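Local structure of putative nuclease YbcO (Escherichia coli K-12, 3G27) at residues S28-I33 / P45-A50; I49-C54 / A82-I87; C13-P18 / S55-E60. The protein binds a zinc ion through four cysteines and is predicted to act as a nuclease. All blocks are in the same frame, centred on the assembly; numbering follows the deposited sequence.

In the fold
Interactions 1 and 2 share Ile49 and Ala50, and their centres lie about 7 Å apart. In interaction 1 strand 29-32 meets the chain leading into strand 50-53, its antiparallel neighbour; in interaction 2 that second strand rests on helix 70-90. Interaction 3 joins loop 13-18 to helix 55-61, which follows strand 50-53, with its centre about 11 Å from that of interaction 2. Zinc links these two: Cys54 comes from one, Cys13 and Cys57 from the other, and Cys21 completes the site. His32, the predicted proton acceptor, belongs to interaction 1, whose centre is about 13 Å from that of interaction 3. The side chain of Ala31, next to it, is about 9 Å from the zinc.

Interaction 1 of 3, residues S28-I33 / P45-A50; sequences SVLAHI and PPDLIA
His32 and Asp47 are joined by a hydrogen bond of 2.6 Å from His32 NE2 to Asp47 OD1. The oxygen uses its anti lone pair, on the side away from OD2, and lies close to the imidazole plane. The bond is bent, 143° at the hydrogen, and the carboxylate is turned 47° against the ring. With His32 CG beside its own backbone N (chi1 -71°), the ring swings toward segment 45-50. A carboxylate suits this place because it accepts the NE2 hydrogen, and that bond should limit rotation of the imidazole; OD1 also has a long, weak ion pair with Lys6. The backbone bond from Ile33 N to Ile49 O, 2.9 Å, fastens the strand end just beyond His32.

His32 and Ala50 form a non-hydrogen-bonded antiparallel pair, their CA atoms 3.9 Å apart, where the two-stranded sheet ends. An inverse gamma turn centred on Ile49 leads into it. Histidine at the end of the first strand is consistent with the ββα-metal (His-Me finger) nuclease fold, and His32 is the predicted proton acceptor.

The methyl of Ala50 lies over one imidazole face, a small group that fits against the ring. Pro46 O approaches the ring edge, 3.3 Å from His32 CD2, while Pro45 CG packs on His32 CB at 4.0 Å.

Among the apolar contacts, Leu30 CG touches Ala50 CB at 3.7 Å, and its CD2 branch meets Asp47 CB, the two side chains crossing nearly at a right angle. Beyond the ring, Ile33 CB rests on Ile49 CG2 at 3.8 Å, and both isoleucines continue onto Met81 of helix 70-90.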
ATOM      1  N   SER A  28      13.044  -6.694 -13.271  1.00 31.67           N
ATOM      2  CA  SER A  28      11.984  -6.606 -12.270  1.00 32.04           C
ATOM      3  C   SER A  28      11.991  -7.801 -11.387  1.00 31.76           C
ATOM      4  O   SER A  28      12.198  -8.910 -11.871  1.00 31.59           O
ATOM      5  CB  SER A  28      10.611  -6.520 -12.916  1.00 32.17           C
ATOM      6  OG  SER A  28      10.392  -5.193 -13.342  1.00 34.91           O
ATOM      7  N   VAL A  29      11.746  -7.580 -10.097  1.00 31.30           N
ATOM      8  CA  VAL A  29      11.534  -8.685  -9.160  1.00 30.96           C
ATOM      9  C   VAL A  29      10.346  -8.378  -8.242  1.00 31.06           C
ATOM     10  O   VAL A  29       9.856  -7.255  -8.207  1.00 31.79           O
ATOM     11  CB  VAL A  29      12.803  -8.938  -8.301  1.00 30.97           C
ATOM     12  CG1 VAL A  29      14.022  -9.267  -9.200  1.00 31.30           C
ATOM     13  CG2 VAL A  29      13.096  -7.728  -7.421  1.00 29.09           C
ATOM     14  N   LEU A  30       9.910  -9.375  -7.483  1.00 30.65           N
ATOM     15  CA  LEU A  30       8.934  -9.159  -6.420  1.00 31.18           C
ATOM     16  C   LEU A  30       9.665  -8.608  -5.182  1.00 32.05           C
ATOM     17  O   LEU A  30      10.379  -9.332  -4.520  1.00 32.43           O
ATOM     18  CB  LEU A  30       8.192 -10.467  -6.094  1.00 30.39           C
ATOM     19  CG  LEU A  30       6.958 -10.284  -5.229  1.00 29.20           C
ATOM     20  CD1 LEU A  30       5.938  -9.499  -5.996  1.00 28.11           C
ATOM     21  CD2 LEU A  30       6.400 -11.603  -4.820  1.00 26.98           C
ATOM     22  N   ALA A  31       9.497  -7.315  -4.904  1.00 32.82           N
ATOM     23  CA  ALA A  31      10.187  -6.638  -3.836  1.00 33.35           C
ATOM     24  C   ALA A  31       9.225  -6.520  -2.646  1.00 34.91           C
ATOM     25  O   ALA A  31       8.223  -5.821  -2.723  1.00 34.90           O
ATOM     26  CB  ALA A  31      10.618  -5.260  -4.309  1.00 32.98           C
ATOM     27  N   HIS A  32       9.546  -7.199  -1.548  1.00 36.14           N
ATOM     28  CA  HIS A  32       8.729  -7.162  -0.354  1.00 37.23           C
ATOM     29  C   HIS A  32       8.722  -5.801   0.314  1.00 37.90           C
ATOM     30  O   HIS A  32       9.751  -5.140   0.411  1.00 37.43           O
ATOM     31  CB  HIS A  32       9.224  -8.201   0.644  1.00 37.59           C
ATOM     32  CG  HIS A  32       8.945  -9.598   0.219  1.00 39.15           C
ATOM     33  ND1 HIS A  32       9.815 -10.322  -0.567  1.00 41.13           N
ATOM     34  CD2 HIS A  32       7.875 -10.399   0.441  1.00 41.66           C
ATOM     35  CE1 HIS A  32       9.295 -11.514  -0.805  1.00 42.92           C
ATOM     36  NE2 HIS A  32       8.116 -11.586  -0.208  1.00 42.55           N
ATOM     37  N   ILE A  33       7.549  -5.396   0.782  1.00 39.12           N
ATOM     38  CA  ILE A  33       7.397  -4.151   1.496  1.00 40.29           C
ATOM     39  C   ILE A  33       7.687  -4.449   2.964  1.00 42.04           C
ATOM     40  O   ILE A  33       7.179  -5.419   3.514  1.00 41.25           O
ATOM     41  CB  ILE A  33       5.964  -3.631   1.369  1.00 40.38           C
ATOM     42  CG1 ILE A  33       5.605  -3.338  -0.099  1.00 40.72           C
ATOM     43  CG2 ILE A  33       5.738  -2.425   2.298  1.00 40.55           C
ATOM     44  CD1 ILE A  33       6.506  -2.451  -0.816  1.00 39.60           C
ATOM     45  N   PRO A  45       8.520 -11.988   5.266  1.00 47.32           N
ATOM     46  CA  PRO A  45       7.241 -11.319   4.977  1.00 46.47           C
ATOM     47  C   PRO A  45       6.510 -11.905   3.758  1.00 45.23           C
ATOM     48  O   PRO A  45       7.154 -12.456   2.839  1.00 45.13           O
ATOM     49  CB  PRO A  45       7.636  -9.849   4.741  1.00 46.69           C
ATOM     50  CG  PRO A  45       9.074  -9.888   4.306  1.00 47.35           C
ATOM     51  CD  PRO A  45       9.656 -11.265   4.663  1.00 47.75           C
ATOM     52  N   PRO A  46       5.172 -11.779   3.748  1.00 43.40           N
ATOM     53  CA  PRO A  46       4.358 -12.458   2.748  1.00 42.43           C
ATOM     54  C   PRO A  46       4.496 -11.792   1.387  1.00 41.07           C
ATOM     55  O   PRO A  46       4.743 -10.596   1.329  1.00 40.87           O
ATOM     56  CB  PRO A  46       2.934 -12.325   3.299  1.00 42.57           C
ATOM     57  CG  PRO A  46       2.996 -11.237   4.349  1.00 42.70           C
ATOM     58  CD  PRO A  46       4.404 -10.748   4.463  1.00 43.18           C
ATOM     59  N   ASP A  47       4.370 -12.582   0.320  1.00 40.04           N
ATOM     60  CA  ASP A  47       4.552 -12.119  -1.073  1.00 39.20           C
ATOM     61  C   ASP A  47       3.422 -11.207  -1.553  1.00 38.18           C
ATOM     62  O   ASP A  47       3.602 -10.450  -2.515  1.00 38.86           O
ATOM     63  CB  ASP A  47       4.647 -13.303  -2.044  1.00 39.18           C
ATOM     64  CG  ASP A  47       5.918 -14.137  -1.858  1.00 40.55           C
ATOM     65  OD1 ASP A  47       6.913 -13.665  -1.252  1.00 41.89           O
ATOM     66  OD2 ASP A  47       5.913 -15.295  -2.336  1.00 42.83           O
ATOM     67  N   LEU A  48       2.256 -11.310  -0.907  1.00 36.49           N
ATOM     68  CA  LEU A  48       1.155 -10.381  -1.115  1.00 34.97           C
ATOM     69  C   LEU A  48       1.623  -8.960  -0.808  1.00 33.65           C
ATOM     70  O   LEU A  48       1.368  -8.043  -1.571  1.00 33.53           O
ATOM     71  CB  LEU A  48      -0.044 -10.772  -0.227  1.00 34.83           C
ATOM     72  CG  LEU A  48      -1.322  -9.942  -0.386  1.00 34.88           C
ATOM     73  CD1 LEU A  48      -1.964 -10.200  -1.766  1.00 34.53           C
ATOM     74  CD2 LEU A  48      -2.324 -10.155   0.772  1.00 33.47           C
ATOM     75  N   ILE A  49       2.339  -8.804   0.298  1.00 32.39           N
ATOM     76  CA  ILE A  49       2.796  -7.500   0.762  1.00 31.59           C
ATOM     77  C   ILE A  49       4.133  -7.178   0.077  1.00 31.05           C
ATOM     78  O   ILE A  49       5.191  -7.074   0.701  1.00 30.19           O
ATOM     79  CB  ILE A  49       2.864  -7.448   2.315  1.00 31.32           C
ATOM     80  CG1 ILE A  49       1.458  -7.491   2.939  1.00 31.73           C
ATOM     81  CG2 ILE A  49       3.501  -6.140   2.783  1.00 30.46           C
ATOM     82  CD1 ILE A  49       0.615  -8.643   2.579  1.00 31.47           C
ATOM     83  N   ALA A  50       4.045  -7.023  -1.238  1.00 30.84           N
ATOM     84  CA  ALA A  50       5.209  -6.849  -2.105  1.00 30.96           C
ATOM     85  C   ALA A  50       4.775  -6.119  -3.386  1.00 30.61           C
ATOM     86  O   ALA A  50       3.580  -6.082  -3.716  1.00 30.50           O
ATOM     87  CB  ALA A  50       5.841  -8.204  -2.445  1.00 30.08           C
TER

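Interaction 2 of 3, residues I49-C54 / A82-I87; sequences IATIAC and ARTQVI. With ZN (zinc ion), chain B.
The second strand of what is probably a ββα-metal fold lies across the long helix 70-90 here, with Thr51 and Ile52 set against Thr84. Strand 50-53 and helix segment 82-87 are almost perpendicular, at 91°, and their axes approach to 7.1 Å, close enough for a side chain of the helix to reach the strand backbone.

Thr84 makes that connection. Ile52 N donates to Thr84 OG1 at 3.2 Å in a nearly straight bond, and the same oxygen is also hydrogen-bonded to Gly80 O one turn back in its own helix. The hydroxyl thus accepts from a buried strand amide while keeping its bond within the helix. With chi1 at -55°, OG1 lies beside the Thr84 backbone N and anti to the carbonyl carbon, which leaves CG2 to pack on Ile52 CG1 at 3.8 Å. A threonine fits because its two branches serve the polar and the apolar side of the contact together.

Ile52 extends the apolar part along the helix. Its CD1 meets Ile87 CD1 at 3.8 Å, and Trp88 and Ala8 also cover it. At the opposite end, Gln85 NE2 is bonded to Leu48 O and to Gln85 OE1 of the second subunit, so a different side of the same helix, carrying Ala82, Gln85 and Val86, takes part in the dimer contact.

Past the strand, Cys54 is the N-cap of helix 55-61: its sulfur accepts a backbone N-H in the following helix. SG, held between backbone N and carbonyl carbon (chi1 71°), binds the zinc ion at 2.3 Å.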
ATOM      1  N   ILE A  49       2.339  -8.804   0.298  1.00 32.39           N
ATOM      2  CA  ILE A  49       2.796  -7.500   0.762  1.00 31.59           C
ATOM      3  C   ILE A  49       4.133  -7.178   0.077  1.00 31.05           C
ATOM      4  O   ILE A  49       5.191  -7.074   0.701  1.00 30.19           O
ATOM      5  CB  ILE A  49       2.864  -7.448   2.315  1.00 31.32           C
ATOM      6  CG1 ILE A  49       1.458  -7.491   2.939  1.00 31.73           C
ATOM      7  CG2 ILE A  49       3.501  -6.140   2.783  1.00 30.46           C
ATOM      8  CD1 ILE A  49       0.615  -8.643   2.579  1.00 31.47           C
ATOM      9  N   ALA A  50       4.045  -7.023  -1.238  1.00 30.84           N
ATOM     10  CA  ALA A  50       5.209  -6.849  -2.105  1.00 30.96           C
ATOM     11  C   ALA A  50       4.775  -6.119  -3.386  1.00 30.61           C
ATOM     12  O   ALA A  50       3.580  -6.082  -3.716  1.00 30.50           O
ATOM     13  CB  ALA A  50       5.841  -8.204  -2.445  1.00 30.08           C
ATOM     14  N   THR A  51       5.753  -5.521  -4.060  1.00 30.24           N
ATOM     15  CA  THR A  51       5.556  -4.858  -5.349  1.00 29.82           C
ATOM     16  C   THR A  51       6.554  -5.370  -6.381  1.00 29.47           C
ATOM     17  O   THR A  51       7.646  -5.788  -6.036  1.00 29.49           O
ATOM     18  CB  THR A  51       5.705  -3.320  -5.223  1.00 30.31           C
ATOM     19  OG1 THR A  51       5.383  -2.704  -6.481  1.00 29.29           O
ATOM     20  CG2 THR A  51       7.132  -2.908  -4.759  1.00 28.46           C
ATOM     21  N   ILE A  52       6.145  -5.340  -7.656  1.00 29.38           N
ATOM     22  CA  ILE A  52       7.038  -5.541  -8.795  1.00 28.48           C
ATOM     23  C   ILE A  52       7.895  -4.283  -8.805  1.00 27.90           C
ATOM     24  O   ILE A  52       7.368  -3.166  -8.764  1.00 26.57           O
ATOM     25  CB  ILE A  52       6.270  -5.617 -10.167  1.00 28.72           C
ATOM     26  CG1 ILE A  52       5.136  -6.675 -10.157  1.00 29.42           C
ATOM     27  CG2 ILE A  52       7.202  -5.936 -11.282  1.00 29.32           C
ATOM     28  CD1 ILE A  52       4.103  -6.485 -11.286  1.00 26.64           C
ATOM     29  N   ALA A  53       9.202  -4.456  -8.843  1.00 27.73           N
ATOM     30  CA  ALA A  53      10.106  -3.332  -8.812  1.00 27.96           C
ATOM     31  C   ALA A  53      11.295  -3.695  -9.672  1.00 28.02           C
ATOM     32  O   ALA A  53      11.764  -4.821  -9.611  1.00 27.94           O
ATOM     33  CB  ALA A  53      10.541  -3.052  -7.357  1.00 27.89           C
ATOM     34  N   CYS A  54      11.751  -2.744 -10.488  1.00 28.61           N
ATOM     35  CA  CYS A  54      13.019  -2.849 -11.214  1.00 28.85           C
ATOM     36  C   CYS A  54      14.154  -2.783 -10.225  1.00 28.81           C
ATOM     37  O   CYS A  54      13.950  -2.392  -9.088  1.00 30.11           O
ATOM     38  CB  CYS A  54      13.192  -1.712 -12.209  1.00 29.22           C
ATOM     39  SG  CYS A  54      13.508  -0.057 -11.458  1.00 29.65           S
ATOM     40  N   ALA A  82      -0.018  -1.751  -4.370  1.00 28.88           N
ATOM     41  CA  ALA A  82      -1.443  -1.711  -4.716  1.00 28.89           C
ATOM     42  C   ALA A  82      -1.666  -1.992  -6.209  1.00 28.91           C
ATOM     43  O   ALA A  82      -2.539  -2.753  -6.591  1.00 29.08           O
ATOM     44  CB  ALA A  82      -2.042  -0.371  -4.316  1.00 28.13           C
ATOM     45  N   ARG A  83      -0.851  -1.384  -7.053  1.00 29.82           N
ATOM     46  CA  ARG A  83      -0.862  -1.679  -8.497  1.00 29.89           C
ATOM     47  C   ARG A  83      -0.559  -3.147  -8.830  1.00 29.29           C
ATOM     48  O   ARG A  83      -1.260  -3.757  -9.633  1.00 29.55           O
ATOM     49  CB  ARG A  83       0.136  -0.792  -9.195  1.00 30.66           C
ATOM     50  CG  ARG A  83      -0.179   0.681  -9.087  1.00 34.46           C
ATOM     51  CD  ARG A  83       0.780   1.493  -9.954  1.00 40.35           C
ATOM     52  NE  ARG A  83       0.675   2.907  -9.627  1.00 43.82           N
ATOM     53  CZ  ARG A  83       1.692   3.717  -9.336  1.00 47.66           C
ATOM     54  NH1 ARG A  83       2.957   3.294  -9.332  1.00 47.87           N
ATOM     55  NH2 ARG A  83       1.432   4.990  -9.044  1.00 50.58           N
ATOM     56  N   THR A  84       0.468  -3.701  -8.197  1.00 28.63           N
ATOM     57  CA  THR A  84       0.809  -5.125  -8.295  1.00 28.08           C
ATOM     58  C   THR A  84      -0.309  -6.070  -7.897  1.00 28.84           C
ATOM     59  O   THR A  84      -0.599  -7.022  -8.609  1.00 28.84           O
ATOM     60  CB  THR A  84       2.010  -5.429  -7.416  1.00 27.85           C
ATOM     61  OG1 THR A  84       3.083  -4.545  -7.791  1.00 26.57           O
ATOM     62  CG2 THR A  84       2.443  -6.882  -7.545  1.00 25.37           C
ATOM     63  N   GLN A  85      -0.926  -5.825  -6.750  1.00 29.60           N
ATOM     64  CA  GLN A  85      -2.064  -6.629  -6.303  1.00 30.11           C
ATOM     65  C   GLN A  85      -3.205  -6.478  -7.279  1.00 30.33           C
ATOM     66  O   GLN A  85      -3.911  -7.438  -7.566  1.00 29.98           O
ATOM     67  CB  GLN A  85      -2.500  -6.229  -4.890  1.00 30.29           C
ATOM     68  CG  GLN A  85      -1.434  -6.539  -3.795  1.00 30.85           C
ATOM     69  CD  GLN A  85      -1.806  -6.014  -2.413  1.00 31.02           C
ATOM     70  OE1 GLN A  85      -2.904  -5.500  -2.198  1.00 34.12           O
ATOM     71  NE2 GLN A  85      -0.910  -6.184  -1.463  1.00 31.03           N
ATOM     72  N   VAL A  86      -3.377  -5.280  -7.821  1.00 31.09           N
ATOM     73  CA  VAL A  86      -4.418  -5.074  -8.808  1.00 31.85           C
ATOM     74  C   VAL A  86      -4.123  -5.875 -10.086  1.00 32.85           C
ATOM     75  O   VAL A  86      -5.033  -6.432 -10.690  1.00 32.70           O
ATOM     76  CB  VAL A  86      -4.612  -3.595  -9.161  1.00 32.07           C
ATOM     77  CG1 VAL A  86      -5.369  -3.480 -10.500  1.00 31.82           C
ATOM     78  CG2 VAL A  86      -5.345  -2.861  -8.043  1.00 30.54           C
ATOM     79  N   ILE A  87      -2.858  -5.931 -10.482  1.00 33.43           N
ATOM     80  CA  ILE A  87      -2.438  -6.805 -11.585  1.00 34.47           C
ATOM     81  C   ILE A  87      -2.750  -8.284 -11.283  1.00 36.07           C
ATOM     82  O   ILE A  87      -3.292  -8.989 -12.143  1.00 35.34           O
ATOM     83  CB  ILE A  87      -0.939  -6.670 -11.869  1.00 33.99           C
ATOM     84  CG1 ILE A  87      -0.635  -5.339 -12.544  1.00 32.93           C
ATOM     85  CG2 ILE A  87      -0.453  -7.818 -12.715  1.00 34.95           C
ATOM     86  CD1 ILE A  87       0.862  -5.030 -12.586  1.00 32.76           C
TER
HETATM   87 ZN    ZN B  97      11.545   1.186 -11.199  1.00 38.54          ZN

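Interaction 3 of 3, residues C13-P18 / S55-E60; sequences CQVRIP and SACHDE. With ZN (zinc ion), chain B.
Loop 13-18 runs past the first turns of helix 55-60, and its backbone comes nearest at Ile17 and Cys57, whose CA atoms are 6.5 Å apart. The loop has no regular structure. The turn through Gln14 and Val15 points the Val15 and Arg16 amides at Cys13 SG; the left-handed backbone conformation of Arg16 then turns the next amide, that of Ile17, toward Cys57. Arg16 N donates to Cys13 SG at 3.5 Å in an almost straight bond; the bond from Val15 N to the same sulfur is weak. One residue on, Ile17 N crosses to the helix and donates to Cys57 SG, also at 3.5 Å, with an angle of 157° at the hydrogen.

Both sulfurs bind the zinc ion, each at 2.4 Å, with 3.9 Å between Cys13 SG and Cys57 SG. Cys13 reaches the metal from the loop with SG anti to its backbone N (chi1 -175°), whereas Cys57 reaches it from the first turn of the helix. Cys54 and Cys21 complete the four-cysteine site, in which Cys54 and Cys57 form a CxxC pair. Backbone N-H groups turned toward the ligands, as in zinc knuckles, would be expected to offset part of the negative charge that thiolates bring to a buried metal.

Apolar groups close the contact beside the zinc. Val15 CB lies 3.9 Å from Cys57 CB; its branched side chain covers the cysteine methylene and also packs on Thr51 and Ala53 of the neighbouring strand. Farther along the helix, Ile17 CD1 meets Glu60 CG at 3.7 Å. Glutamate suits this buried position because its methylenes lie against the isoleucine while the carboxylate, past a bend at chi2 (73°), is taken up by Thr65 OG1, the backbone N atoms of Phe67 and Val68, and a salt bridge to Arg63.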
ATOM      1  N   CYS A  13       7.928  -2.364 -13.904  1.00 34.45           N
ATOM      2  CA  CYS A  13       8.055  -1.803 -12.561  1.00 32.66           C
ATOM      3  C   CYS A  13       6.792  -1.040 -12.227  1.00 32.16           C
ATOM      4  O   CYS A  13       6.334  -0.234 -13.021  1.00 30.96           O
ATOM      5  CB  CYS A  13       9.255  -0.858 -12.496  1.00 32.44           C
ATOM      6  SG  CYS A  13       9.623  -0.187 -10.877  1.00 30.09           S
ATOM      7  N   GLN A  14       6.230  -1.310 -11.050  1.00 31.93           N
ATOM      8  CA  GLN A  14       5.062  -0.586 -10.557  1.00 31.42           C
ATOM      9  C   GLN A  14       5.416   0.509  -9.559  1.00 30.93           C
ATOM     10  O   GLN A  14       4.534   1.238  -9.139  1.00 29.57           O
ATOM     11  CB  GLN A  14       4.071  -1.557  -9.929  1.00 31.98           C
ATOM     12  CG  GLN A  14       3.538  -2.593 -10.893  1.00 32.11           C
ATOM     13  CD  GLN A  14       2.816  -1.941 -12.077  1.00 34.89           C
ATOM     14  OE1 GLN A  14       1.889  -1.160 -11.891  1.00 36.16           O
ATOM     15  NE2 GLN A  14       3.265  -2.247 -13.298  1.00 33.06           N
ATOM     16  N   VAL A  15       6.698   0.634  -9.197  1.00 31.31           N
ATOM     17  CA  VAL A  15       7.139   1.631  -8.193  1.00 31.58           C
ATOM     18  C   VAL A  15       7.427   2.942  -8.925  1.00 32.35           C
ATOM     19  O   VAL A  15       6.918   3.998  -8.563  1.00 33.07           O
ATOM     20  CB  VAL A  15       8.418   1.188  -7.434  1.00 31.05           C
ATOM     21  CG1 VAL A  15       8.893   2.290  -6.512  1.00 31.16           C
ATOM     22  CG2 VAL A  15       8.195  -0.082  -6.652  1.00 30.33           C
ATOM     23  N   ARG A  16       8.268   2.860  -9.949  0.50 32.30           N
ATOM     24  CA  ARG A  16       8.527   3.978 -10.857  0.50 32.95           C
ATOM     25  C   ARG A  16       8.900   5.300 -10.179  0.50 32.78           C
ATOM     26  O   ARG A  16       8.299   6.337 -10.476  0.50 32.80           O
ATOM     27  CB  ARG A  16       7.312   4.197 -11.766  0.50 33.18           C
ATOM     28  CG  ARG A  16       6.582   2.902 -12.142  0.50 34.96           C
ATOM     29  CD  ARG A  16       5.762   3.076 -13.411  0.50 38.41           C
ATOM     30  NE  ARG A  16       4.631   2.154 -13.495  0.50 40.82           N
ATOM     31  CZ  ARG A  16       3.381   2.498 -13.215  0.50 43.31           C
ATOM     32  NH1 ARG A  16       2.404   1.608 -13.326  0.50 44.79           N
ATOM     33  NH2 ARG A  16       3.111   3.740 -12.828  0.50 44.83           N
ATOM     34  N   ILE A  17       9.901   5.277  -9.297  1.00 32.48           N
ATOM     35  CA  ILE A  17      10.411   6.507  -8.709  1.00 31.95           C
ATOM     36  C   ILE A  17      11.098   7.279  -9.836  1.00 31.07           C
ATOM     37  O   ILE A  17      12.008   6.755 -10.510  1.00 31.87           O
ATOM     38  CB  ILE A  17      11.409   6.263  -7.559  1.00 31.85           C
ATOM     39  CG1 ILE A  17      10.735   5.505  -6.418  1.00 32.96           C
ATOM     40  CG2 ILE A  17      11.951   7.601  -7.073  1.00 31.53           C
ATOM     41  CD1 ILE A  17      11.662   4.945  -5.376  1.00 30.28           C
ATOM     42  N   PRO A  18      10.670   8.519 -10.070  1.00 30.42           N
ATOM     43  CA  PRO A  18      11.314   9.243 -11.151  1.00 30.14           C
ATOM     44  C   PRO A  18      12.825   9.321 -11.007  1.00 29.70           C
ATOM     45  O   PRO A  18      13.327   9.495  -9.915  1.00 29.27           O
ATOM     46  CB  PRO A  18      10.689  10.637 -11.054  1.00 30.51           C
ATOM     47  CG  PRO A  18       9.333  10.386 -10.449  1.00 29.83           C
ATOM     48  CD  PRO A  18       9.556   9.294  -9.477  1.00 30.29           C
ATOM     49  N   SER A  55      15.354  -3.162 -10.664  1.00 28.56           N
ATOM     50  CA  SER A  55      16.480  -3.322  -9.773  1.00 27.97           C
ATOM     51  C   SER A  55      16.804  -2.049  -8.993  1.00 28.05           C
ATOM     52  O   SER A  55      17.132  -2.095  -7.808  1.00 27.94           O
ATOM     53  CB  SER A  55      17.705  -3.818 -10.549  1.00 28.57           C
ATOM     54  OG  SER A  55      18.017  -3.006 -11.679  1.00 28.02           O
ATOM     55  N   ALA A  56      16.670  -0.917  -9.672  1.00 27.84           N
ATOM     56  CA  ALA A  56      16.957   0.400  -9.106  1.00 28.35           C
ATOM     57  C   ALA A  56      15.946   0.810  -8.062  1.00 28.27           C
ATOM     58  O   ALA A  56      16.278   1.275  -6.982  1.00 27.70           O
ATOM     59  CB  ALA A  56      16.980   1.425 -10.226  1.00 28.33           C
ATOM     60  N   CYS A  57      14.683   0.665  -8.405  1.00 29.42           N
ATOM     61  CA  CYS A  57      13.618   1.015  -7.460  1.00 29.68           C
ATOM     62  C   CYS A  57      13.646   0.094  -6.253  1.00 29.34           C
ATOM     63  O   CYS A  57      13.428   0.514  -5.140  1.00 29.54           O
ATOM     64  CB  CYS A  57      12.256   0.962  -8.160  1.00 29.53           C
ATOM     65  SG  CYS A  57      11.925   2.393  -9.179  1.00 30.22           S
ATOM     66  N   HIS A  58      13.967  -1.179  -6.470  1.00 29.33           N
ATOM     67  CA  HIS A  58      14.086  -2.111  -5.379  1.00 28.28           C
ATOM     68  C   HIS A  58      15.157  -1.646  -4.387  1.00 27.83           C
ATOM     69  O   HIS A  58      14.912  -1.582  -3.198  1.00 28.00           O
ATOM     70  CB  HIS A  58      14.445  -3.461  -5.966  1.00 28.97           C
ATOM     71  CG  HIS A  58      14.464  -4.572  -4.985  1.00 29.75           C
ATOM     72  ND1 HIS A  58      15.112  -5.760  -5.240  1.00 31.80           N
ATOM     73  CD2 HIS A  58      13.893  -4.700  -3.761  1.00 31.59           C
ATOM     74  CE1 HIS A  58      14.933  -6.573  -4.207  1.00 31.38           C
ATOM     75  NE2 HIS A  58      14.204  -5.952  -3.299  1.00 29.96           N
ATOM     76  N   ASP A  59      16.350  -1.314  -4.870  1.00 26.98           N
ATOM     77  CA  ASP A  59      17.427  -0.858  -3.984  1.00 26.39           C
ATOM     78  C   ASP A  59      17.043   0.411  -3.225  1.00 25.90           C
ATOM     79  O   ASP A  59      17.346   0.548  -2.062  1.00 26.30           O
ATOM     80  CB  ASP A  59      18.696  -0.650  -4.761  1.00 26.21           C
ATOM     81  CG  ASP A  59      19.291  -1.956  -5.291  1.00 27.36           C
ATOM     82  OD1 ASP A  59      18.919  -3.022  -4.772  1.00 27.96           O
ATOM     83  OD2 ASP A  59      20.157  -1.922  -6.215  1.00 28.80           O
ATOM     84  N   GLU A  60      16.313   1.294  -3.874  1.00 26.57           N
ATOM     85  CA  GLU A  60      15.849   2.558  -3.255  1.00 26.24           C
ATOM     86  C   GLU A  60      14.765   2.353  -2.229  1.00 26.61           C
ATOM     87  O   GLU A  60      14.819   2.947  -1.152  1.00 27.12           O
ATOM     88  CB  GLU A  60      15.357   3.530  -4.307  1.00 25.47           C
ATOM     89  CG  GLU A  60      14.969   4.951  -3.792  1.00 25.41           C
ATOM     90  CD  GLU A  60      16.150   5.832  -3.409  1.00 25.73           C
ATOM     91  OE1 GLU A  60      17.292   5.595  -3.870  1.00 26.79           O
ATOM     92  OE2 GLU A  60      15.926   6.783  -2.634  1.00 26.91           O
TER
HETATM   93 ZN    ZN B  97      11.545   1.186 -11.199  1.00 38.54          ZN